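Local coordinates for cyanoglobin (Synechocystis sp., PDB 1S69), which binds one heme per subunit as a monomeric group 1 truncated hemoglobin and forms a very stable complex with oxygen, at residues His70-Leu73 / Val74-Gly78. Sequence-based numbering, arbitrary orientation.
Sequences HKEL and VENHG. With HEM (protoporphyrin IX containing Fe), chain D.
Glu-72 reaches along helix 66-77, the proximal helix of this 2-on-2 truncated globin, to Asn-76 and His-77. The heme side of the helix is the closely packed one. There His-70 NE2 binds the heme iron at 2.1 Å, and its ND1 is hydrogen-bonded to Met-66 O one turn earlier, which, with the iron bond, probably fixes the rotation of the imidazole. Leu-73, one turn further on, lays CD1 3.6 Å from heme CHD, so a single helix face supplies both the proximal ligand and a hydrophobic rest for the porphyrin rim. One turn on from His-70, Val-74 N donates to His-70 O and Val-74 CG2 lies against that same oxygen.

The solvent-exposed flank and back of the helix carry polar ends instead. Lys-71 and Glu-75 form a long salt bridge, NZ to OE2 3.4 Å, with weak hydrogen bonding to both carboxylate oxygens. A firmer grip forms at Glu-72, whose chain leaves with CG anti to the backbone N (chi1 -168°) and then bends at chi2 (-82°), turning the carboxylate toward Asn-76 and His-77. Glu-72 OE2 takes two donors from the same face of its carboxylate: Asn-76 ND2 at 3.0 Å, almost straight but from above the plane, and His-77 NE2 on the syn side. That imidazole points its N-H edge at the carboxylate, the two planes 54° apart, and brings His-77 NE2 to 2.7 Å from Glu-72 OE2.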
loop_
_atom_site.group_PDB
_atom_site.type_symbol
_atom_site.label_atom_id
_atom_site.label_comp_id
_atom_site.label_asym_id
_atom_site.label_seq_id
_atom_site.Cartn_x
_atom_site.Cartn_y
_atom_site.Cartn_z
ATOM N N HIS A 70 0.002 4.984 -11.334
ATOM C CA HIS A 70 0.461 6.201 -10.631
ATOM C C HIS A 70 0.942 7.272 -11.575
ATOM O O HIS A 70 1.300 8.315 -11.131
ATOM C CB HIS A 70 1.505 5.881 -9.570
ATOM C CG HIS A 70 0.984 4.952 -8.514
ATOM N ND1 HIS A 70 1.096 3.581 -8.609
ATOM C CD2 HIS A 70 0.254 5.192 -7.399
ATOM C CE1 HIS A 70 0.544 3.011 -7.545
ATOM N NE2 HIS A 70 -0.033 3.957 -6.840
ATOM N N LYS A 71 0.905 6.978 -12.884
ATOM C CA LYS A 71 1.471 7.853 -13.916
ATOM C C LYS A 71 0.941 9.308 -13.847
ATOM O O LYS A 71 1.720 10.255 -13.856
ATOM C CB LYS A 71 1.139 7.278 -15.323
ATOM C CG LYS A 71 1.615 8.202 -16.454
ATOM C CD LYS A 71 1.138 7.636 -17.767
ATOM C CE LYS A 71 2.211 7.850 -18.798
ATOM N NZ LYS A 71 1.720 8.764 -19.804
ATOM N N GLU A 72 -0.397 9.441 -13.782
ATOM C CA GLU A 72 -1.032 10.745 -13.796
ATOM C C GLU A 72 -0.665 11.547 -12.551
ATOM O O GLU A 72 -0.521 12.804 -12.618
ATOM C CB GLU A 72 -2.539 10.567 -13.988
ATOM C CG GLU A 72 -3.313 11.828 -14.305
ATOM C CD GLU A 72 -3.676 12.675 -13.080
ATOM O OE1 GLU A 72 -3.696 12.167 -11.903
ATOM O OE2 GLU A 72 -3.929 13.897 -13.299
ATOM N N LEU A 73 -0.430 10.842 -11.438
ATOM C CA LEU A 73 0.005 11.497 -10.172
ATOM C C LEU A 73 1.425 12.077 -10.314
ATOM O O LEU A 73 1.702 13.175 -9.885
ATOM C CB LEU A 73 -0.002 10.516 -9.017
ATOM C CG LEU A 73 -1.264 9.656 -8.811
ATOM C CD1 LEU A 73 -0.941 8.717 -7.594
ATOM C CD2 LEU A 73 -2.497 10.574 -8.540
ATOM N N VAL A 74 2.311 11.287 -10.904
ATOM C CA VAL A 74 3.726 11.730 -11.143
ATOM C C VAL A 74 3.761 12.924 -12.128
ATOM O O VAL A 74 4.468 13.905 -11.927
ATOM C CB VAL A 74 4.565 10.528 -11.722
ATOM C CG1 VAL A 74 5.944 10.987 -12.211
ATOM C CG2 VAL A 74 4.699 9.384 -10.715
ATOM N N GLU A 75 3.070 12.783 -13.223
ATOM C CA GLU A 75 3.109 13.730 -14.340
ATOM C C GLU A 75 2.369 15.011 -14.057
ATOM O O GLU A 75 2.850 16.058 -14.449
ATOM C CB GLU A 75 2.523 13.099 -15.617
ATOM C CG GLU A 75 3.416 12.001 -16.130
ATOM C CD GLU A 75 3.009 11.440 -17.479
ATOM O OE1 GLU A 75 1.905 11.716 -18.027
ATOM O OE2 GLU A 75 3.819 10.648 -17.952
ATOM N N ASN A 76 1.235 14.941 -13.334
ATOM C CA ASN A 76 0.415 16.154 -13.119
ATOM C C ASN A 76 0.405 16.714 -11.713
ATOM O O ASN A 76 0.036 17.858 -11.560
ATOM C CB ASN A 76 -1.012 15.940 -13.643
ATOM C CG ASN A 76 -1.018 15.531 -15.097
ATOM O OD1 ASN A 76 -0.108 15.898 -15.860
ATOM N ND2 ASN A 76 -1.982 14.730 -15.482
ATOM N N HIS A 77 0.824 15.923 -10.702
ATOM C CA HIS A 77 0.574 16.288 -9.275
ATOM C C HIS A 77 1.790 16.194 -8.425
ATOM O O HIS A 77 1.689 16.179 -7.194
ATOM C CB HIS A 77 -0.622 15.507 -8.667
ATOM C CG HIS A 77 -1.864 15.608 -9.527
ATOM N ND1 HIS A 77 -2.662 16.739 -9.595
ATOM C CD2 HIS A 77 -2.348 14.768 -10.464
ATOM C CE1 HIS A 77 -3.603 16.562 -10.501
ATOM N NE2 HIS A 77 -3.432 15.373 -11.039
ATOM N N GLY A 78 2.958 16.072 -9.064
ATOM C CA GLY A 78 4.207 16.153 -8.320
ATOM C C GLY A 78 4.518 14.952 -7.424
ATOM O O GLY A 78 5.337 15.048 -6.482
HETATM C CHA HEM D . -3.787 3.546 -6.966
HETATM C CHB HEM D . -0.863 0.298 -4.777
HETATM C CHC HEM D . 2.191 3.888 -3.629
HETATM C CHD HEM D . -1.461 7.000 -4.485
HETATM C C1A HEM D . -3.211 2.348 -6.520
HETATM C C2A HEM D . -3.743 1.020 -6.758
HETATM C C3A HEM D . -2.971 0.138 -6.133
HETATM C C4A HEM D . -1.912 0.848 -5.480
HETATM C CMA HEM D . -3.201 -1.400 -6.095
HETATM C CAA HEM D . -5.034 0.768 -7.576
HETATM C CBA HEM D . -4.521 0.275 -8.941
HETATM C CGA HEM D . -5.553 -0.281 -9.913
HETATM O O1A HEM D . -6.189 0.593 -10.489
HETATM O O2A HEM D . -5.722 -1.543 -10.150
HETATM C C1B HEM D . 0.231 1.011 -4.329
HETATM C C2B HEM D . 1.346 0.401 -3.691
HETATM C C3B HEM D . 2.237 1.387 -3.387
HETATM C C4B HEM D . 1.634 2.640 -3.807
HETATM C CMB HEM D . 1.472 -1.146 -3.461
HETATM C CAB HEM D . 3.626 1.364 -2.627
HETATM C CBB HEM D . 3.891 0.676 -1.471
HETATM C C1C HEM D . 1.445 5.066 -3.763
HETATM C C2C HEM D . 1.895 6.371 -3.344
HETATM C C3C HEM D . 0.849 7.202 -3.555
HETATM C C4C HEM D . -0.259 6.465 -4.104
HETATM C CMC HEM D . 3.343 6.628 -2.776
HETATM C CAC HEM D . 0.679 8.711 -3.292
HETATM C CBC HEM D . 1.014 9.194 -2.104
HETATM C C1D HEM D . -2.405 6.373 -5.240
HETATM C C2D HEM D . -3.549 7.006 -5.804
HETATM C C3D HEM D . -4.223 5.926 -6.583
HETATM C C4D HEM D . -3.448 4.753 -6.441
HETATM C CMD HEM D . -4.011 8.457 -5.667
HETATM C CAD HEM D . -5.510 6.016 -7.378
HETATM C CBD HEM D . -4.967 6.591 -8.688
HETATM C CGD HEM D . -6.083 7.219 -9.461
HETATM O O1D HEM D . -6.764 6.497 -10.174
HETATM O O2D HEM D . -6.296 8.434 -9.385
HETATM N NA HEM D . -2.121 2.190 -5.708
HETATM N NB HEM D . 0.408 2.400 -4.376
HETATM N NC HEM D . 0.147 5.175 -4.216
HETATM N ND HEM D . -2.351 5.042 -5.657
HETATM FE FE HEM D . -0.999 3.712 -4.999
#